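Local coordinates for protein deoxyhypusine hydroxylase (Homo sapiens, PDB 4D50) that hydroxylates the deoxyhypusine side chain of translation initiation factor eIF-5A at a diiron centre, using molecular oxygen, to complete the formation of hypusine, at residues 225-230 / 252-257; 231-236 / 245-250. All blocks are in the same frame, centred on the assembly; numbering follows the deposited sequence.

Contact 1 of 2, residues 225-230 / 252-257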
loop_
_atom_site.group_PDB
_atom_site.type_symbol
_atom_site.label_atom_id
_atom_site.label_comp_id
_atom_site.label_asym_id
_atom_site.label_seq_id
_atom_site.Cartn_x
_atom_site.Cartn_y
_atom_site.Cartn_z
ATOM N N ALA A 225 4.349 -3.541 -20.026
ATOM C CA ALA A 225 3.134 -3.756 -20.856
ATOM C C ALA A 225 1.933 -3.060 -20.225
ATOM O O ALA A 225 0.987 -2.761 -20.939
ATOM C CB ALA A 225 2.814 -5.235 -21.062
ATOM N N ALA A 226 2.011 -2.808 -18.913
ATOM C CA ALA A 226 0.906 -2.176 -18.146
ATOM C C ALA A 226 0.942 -0.665 -18.132
ATOM O O ALA A 226 -0.049 -0.073 -17.739
ATOM C CB ALA A 226 0.915 -2.634 -16.700
ATOM N N VAL A 227 2.027 -0.065 -18.641
ATOM C CA VAL A 227 2.221 1.398 -18.572
ATOM C C VAL A 227 1.060 2.197 -19.190
ATOM O O VAL A 227 0.586 3.100 -18.563
ATOM C CB VAL A 227 3.601 1.825 -19.088
ATOM C CG1 VAL A 227 3.691 3.339 -19.340
ATOM C CG2 VAL A 227 4.679 1.376 -18.145
ATOM N N PRO A 228 0.653 1.887 -20.451
ATOM C CA PRO A 228 -0.401 2.607 -21.082
ATOM C C PRO A 228 -1.638 2.631 -20.253
ATOM O O PRO A 228 -2.243 3.664 -20.139
ATOM C CB PRO A 228 -0.613 1.860 -22.419
ATOM C CG PRO A 228 0.684 1.204 -22.694
ATOM C CD PRO A 228 1.321 0.944 -21.368
ATOM N N GLN A 229 -2.045 1.487 -19.682
ATOM C CA GLN A 229 -3.236 1.434 -18.873
ATOM C C GLN A 229 -3.074 2.167 -17.570
ATOM O O GLN A 229 -4.015 2.804 -17.113
ATOM C CB GLN A 229 -3.642 -0.027 -18.704
ATOM C CG GLN A 229 -4.268 -0.570 -20.016
ATOM C CD GLN A 229 -5.738 -0.195 -20.106
ATOM O OE1 GLN A 229 -6.515 -0.476 -19.191
ATOM N NE2 GLN A 229 -6.125 0.433 -21.212
ATOM N N LEU A 230 -1.897 2.085 -16.964
ATOM C CA LEU A 230 -1.613 2.846 -15.710
ATOM C C LEU A 230 -1.631 4.335 -15.932
ATOM O O LEU A 230 -2.259 5.082 -15.172
ATOM C CB LEU A 230 -0.279 2.475 -15.167
ATOM C CG LEU A 230 -0.179 1.072 -14.486
ATOM C CD1 LEU A 230 1.275 0.714 -14.245
ATOM C CD2 LEU A 230 -0.950 1.039 -13.200
ATOM N N GLY A 252 5.773 5.593 -11.155
ATOM C CA GLY A 252 6.991 5.926 -10.421
ATOM C C GLY A 252 7.973 4.800 -10.209
ATOM O O GLY A 252 9.201 4.969 -10.425
ATOM N N ALA A 253 7.475 3.630 -9.799
ATOM C CA ALA A 253 8.301 2.489 -9.636
ATOM C C ALA A 253 8.906 2.006 -10.956
ATOM O O ALA A 253 10.069 1.619 -10.953
ATOM C CB ALA A 253 7.471 1.404 -9.043
ATOM N N ILE A 254 8.122 2.017 -12.038
ATOM C CA ILE A 254 8.574 1.491 -13.328
ATOM C C ILE A 254 9.623 2.454 -13.840
ATOM O O ILE A 254 10.690 2.042 -14.248
ATOM C CB ILE A 254 7.391 1.261 -14.274
ATOM C CG1 ILE A 254 6.492 0.180 -13.653
ATOM C CG2 ILE A 254 7.823 0.844 -15.680
ATOM C CD1 ILE A 254 5.093 0.089 -14.214
ATOM N N ALA A 255 9.318 3.742 -13.790
ATOM C CA ALA A 255 10.318 4.827 -14.005
ATOM C C ALA A 255 10.924 4.848 -15.439
ATOM O O ALA A 255 12.051 5.316 -15.617
ATOM C CB ALA A 255 11.387 4.754 -12.949
ATOM N N ARG A 256 10.165 4.355 -16.437
ATOM C CA ARG A 256 10.610 4.405 -17.820
ATOM C C ARG A 256 10.282 5.829 -18.276
ATOM O O ARG A 256 9.392 6.473 -17.711
ATOM C CB ARG A 256 9.884 3.365 -18.696
ATOM C CG ARG A 256 10.234 1.916 -18.349
ATOM C CD ARG A 256 11.663 1.597 -18.741
ATOM N NE ARG A 256 11.901 0.282 -19.308
ATOM C CZ ARG A 256 12.727 -0.673 -18.862
ATOM N NH1 ARG A 256 13.391 -0.582 -17.707
ATOM N NH2 ARG A 256 12.879 -1.768 -19.606
ATOM N N PRO A 257 11.002 6.347 -19.294
ATOM C CA PRO A 257 10.727 7.703 -19.806
ATOM C C PRO A 257 9.221 8.007 -20.059
ATOM O O PRO A 257 8.714 9.112 -19.775
ATOM C CB PRO A 257 11.543 7.713 -21.108
ATOM C CG PRO A 257 12.770 6.938 -20.713
ATOM C CD PRO A 257 12.222 5.779 -19.907
#
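With its CG1 carbon anti to the backbone N (chi1 166°), V227 turns its other methyl, CG2, to meet I254, whose CG1 arm lies beside its own backbone N (chi1 -64°) and runs on extended through chi2 to carry CD1 across to the helix of L230. I254 therefore makes the whole contact from its side with two methyls. Its branch methyl CG2 meets V227 CG2 at 4.0 Å, the two side chains passing alongside and pointing opposite ways. Its terminal CD1 meets L230 CD1 at a slant, 3.9 Å away, and also comes within 4.2 Å of V227 CG2. V227 and L230, three residues apart and so on nearly the same side of the helix, offer their methyls together to this one isoleucine. No hydrogen bond joins the segments; the meeting is purely apolar, small and buried, with 8.2 Å between the CA atoms of V227 and I254. Just beyond I254 the chain leaves helical geometry at A255, which takes a positive phi of 64°, and R256 follows as the N-cap of the next helix. The R256 side chain leads away from this apolar patch, and its NE forms a salt bridge with E224. In this HEAT-like array the contact joins repeat 4 to repeat 5: V227 and L230 also pack on L251 of helix 241-254, while C259 of helix 257-265 touches both V227 and I254.

Contact 2 of 2, residues 231-236 / 245-250. With FE (Fe (III) ion), chain D; PER (peroxide ion), chain E.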
loop_
_atom_site.group_PDB
_atom_site.type_symbol
_atom_site.label_atom_id
_atom_site.label_comp_id
_atom_site.label_asym_id
_atom_site.label_seq_id
_atom_site.Cartn_x
_atom_site.Cartn_y
_atom_site.Cartn_z
ATOM N N ALA A 231 -1.047 4.735 -17.035
ATOM C CA ALA A 231 -1.085 6.172 -17.442
ATOM C C ALA A 231 -2.479 6.677 -17.806
ATOM O O ALA A 231 -2.886 7.786 -17.409
ATOM C CB ALA A 231 -0.132 6.430 -18.549
ATOM N N ALA A 232 -3.255 5.866 -18.510
ATOM C CA ALA A 232 -4.688 6.183 -18.805
ATOM C C ALA A 232 -5.526 6.319 -17.542
ATOM O O ALA A 232 -6.386 7.151 -17.442
ATOM C CB ALA A 232 -5.277 5.115 -19.660
ATOM N N ALA A 233 -5.368 5.397 -16.600
ATOM C CA ALA A 233 -6.078 5.510 -15.294
ATOM C C ALA A 233 -5.689 6.825 -14.595
ATOM O O ALA A 233 -6.521 7.481 -14.025
ATOM C CB ALA A 233 -5.848 4.284 -14.405
ATOM N N LEU A 234 -4.393 7.083 -14.490
ATOM C CA LEU A 234 -3.854 8.346 -13.906
ATOM C C LEU A 234 -4.514 9.564 -14.571
ATOM O O LEU A 234 -4.960 10.482 -13.873
ATOM C CB LEU A 234 -2.326 8.377 -13.928
ATOM C CG LEU A 234 -1.742 9.717 -13.418
ATOM C CD1 LEU A 234 -2.084 10.099 -11.978
ATOM C CD2 LEU A 234 -0.266 9.670 -13.556
ATOM N N ALA A 235 -4.692 9.467 -15.877
ATOM C CA ALA A 235 -5.239 10.560 -16.654
ATOM C C ALA A 235 -6.728 10.744 -16.507
ATOM O O ALA A 235 -7.217 11.811 -16.844
ATOM C CB ALA A 235 -4.813 10.457 -18.117
ATOM N N ARG A 236 -7.441 9.750 -15.984
ATOM C CA ARG A 236 -8.935 9.804 -15.886
ATOM C C ARG A 236 -9.354 10.618 -14.675
ATOM O O ARG A 236 -9.293 10.152 -13.539
ATOM C CB ARG A 236 -9.600 8.409 -15.908
ATOM C CG ARG A 236 -9.682 7.772 -17.285
ATOM C CD ARG A 236 -10.659 6.605 -17.441
ATOM N NE ARG A 236 -10.114 5.458 -16.717
ATOM C CZ ARG A 236 -9.198 4.607 -17.179
ATOM N NH1 ARG A 236 -8.713 4.727 -18.404
ATOM N NH2 ARG A 236 -8.793 3.596 -16.387
ATOM N N HIS A 245 -3.757 7.908 -7.488
ATOM C CA HIS A 245 -2.467 7.918 -6.713
ATOM C C HIS A 245 -1.684 6.610 -6.805
ATOM O O HIS A 245 -0.453 6.626 -7.006
ATOM C CB HIS A 245 -2.687 8.310 -5.253
ATOM C CG HIS A 245 -2.068 7.367 -4.298
ATOM N ND1 HIS A 245 -0.719 7.406 -4.017
ATOM C CD2 HIS A 245 -2.603 6.418 -3.496
ATOM C CE1 HIS A 245 -0.436 6.444 -3.163
ATOM N NE2 HIS A 245 -1.566 5.889 -2.763
ATOM N N GLU A 246 -2.373 5.452 -6.708
ATOM C CA GLU A 246 -1.691 4.198 -6.738
ATOM C C GLU A 246 -1.071 3.936 -8.118
ATOM O O GLU A 246 0.050 3.418 -8.201
ATOM C CB GLU A 246 -2.671 3.073 -6.304
ATOM C CG GLU A 246 -2.006 1.961 -5.538
ATOM C CD GLU A 246 -1.391 2.420 -4.251
ATOM O OE1 GLU A 246 -2.075 2.978 -3.397
ATOM O OE2 GLU A 246 -0.166 2.227 -4.134
ATOM N N CYS A 247 -1.797 4.347 -9.145
ATOM C CA CYS A 247 -1.360 4.282 -10.554
ATOM C C CYS A 247 -0.132 5.173 -10.773
ATOM O O CYS A 247 0.838 4.757 -11.369
ATOM C CB CYS A 247 -2.504 4.590 -11.496
ATOM S SG CYS A 247 -3.688 3.236 -11.569
ATOM N N ALA A 248 -0.130 6.355 -10.151
ATOM C CA ALA A 248 0.988 7.244 -10.252
ATOM C C ALA A 248 2.239 6.615 -9.572
ATOM O O ALA A 248 3.375 6.658 -10.101
ATOM C CB ALA A 248 0.644 8.558 -9.598
ATOM N N GLU A 249 2.048 6.055 -8.372
ATOM C CA GLU A 249 3.124 5.362 -7.683
ATOM C C GLU A 249 3.672 4.240 -8.519
ATOM O O GLU A 249 4.882 4.074 -8.562
ATOM C CB GLU A 249 2.661 4.780 -6.346
ATOM C CG GLU A 249 2.690 5.714 -5.166
ATOM C CD GLU A 249 3.061 5.012 -3.829
ATOM O OE1 GLU A 249 3.530 3.848 -3.736
ATOM O OE2 GLU A 249 2.880 5.677 -2.822
ATOM N N ALA A 250 2.786 3.433 -9.146
ATOM C CA ALA A 250 3.240 2.345 -10.027
ATOM C C ALA A 250 4.101 2.825 -11.187
ATOM O O ALA A 250 5.170 2.271 -11.490
ATOM C CB ALA A 250 2.042 1.533 -10.502
HETATM FE FE FE D . -1.827 4.036 -1.602
HETATM O O1 PER E . -4.248 3.604 -0.325
HETATM O O2 PER E . -3.966 4.461 -1.576
HETATM O O HOH W 1 0.263 3.525 -1.795
HETATM O O HOH W 2 -1.991 1.853 -0.666
#
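The pieces 231-235 of helix 227-235 and 245-250 of helix 241-254 run roughly antiparallel, at 142° between their directions, with axes 8.4 Å apart and the CA atoms of L234 and C247 only 5.8 Å from each other. This is helix-on-helix packing between HEAT-like repeats 4 and 5; A233, C247 and A248, all small, are consistent with so close an approach. A233 directs CB toward the facing helix and touches C247 SG at 3.7 Å. The sulfur stands beside its own backbone N (chi1 -73°), while C247 CB sits near the L234 backbone N. One residue on, L234 holds CG anti to its backbone N, and CD1, the branch that turns off the extended line of the side chain, touches A248 CB at 3.9 Å. The join is apolar; V274 and H266 pack on L234 as well.

The metal ligands H245 and E246 precede C247 on the same helix and make no contact with 231-236. H245 binds iron through NE2, with peroxide O2 lying in the plane of its ring at the edge. Held at both nitrogens, by iron at NE2 and by a hydrogen bond with S277 OG of helix 272-289 at ND1, the ring has little freedom to turn. The E246 chain bends at chi2 (62°) to present OE1 to the iron. H61, from repeat 1, is the third protein ligand, its ring meeting that of H245 nearly at right angles. Peroxide O2, 2.2 Å from iron, and two waters complete the shell. Carboxylate oxygen E246 OE2 lies 3.5 Å from the metal, beyond bonding distance, and instead accepts a 2.7 Å hydrogen bond from iron-bound water 1.

From the N-terminal side the chain enters helix 227-235 through segment 225-230, runs straight into 231-236, turns, and returns along helix 241-254 through 245-250 to 252-257. Contact 2 closes the inner loop, with eight residues between its segments; contact 1 closes a wider one of 21 residues, so contact 2 is nested within it. Together they tie helix 227-235 to helix 241-254, and so repeat 4 to repeat 5, their centres about 9 Å apart. L230 bridges them: its O packs against C247 CB, and its CD1 against A250 CB. Segment 245-250 itself carries two iron ligands, while contact 1 lies toward the C-terminal end of the same helix, the L230 side chain about 12 Å from the iron.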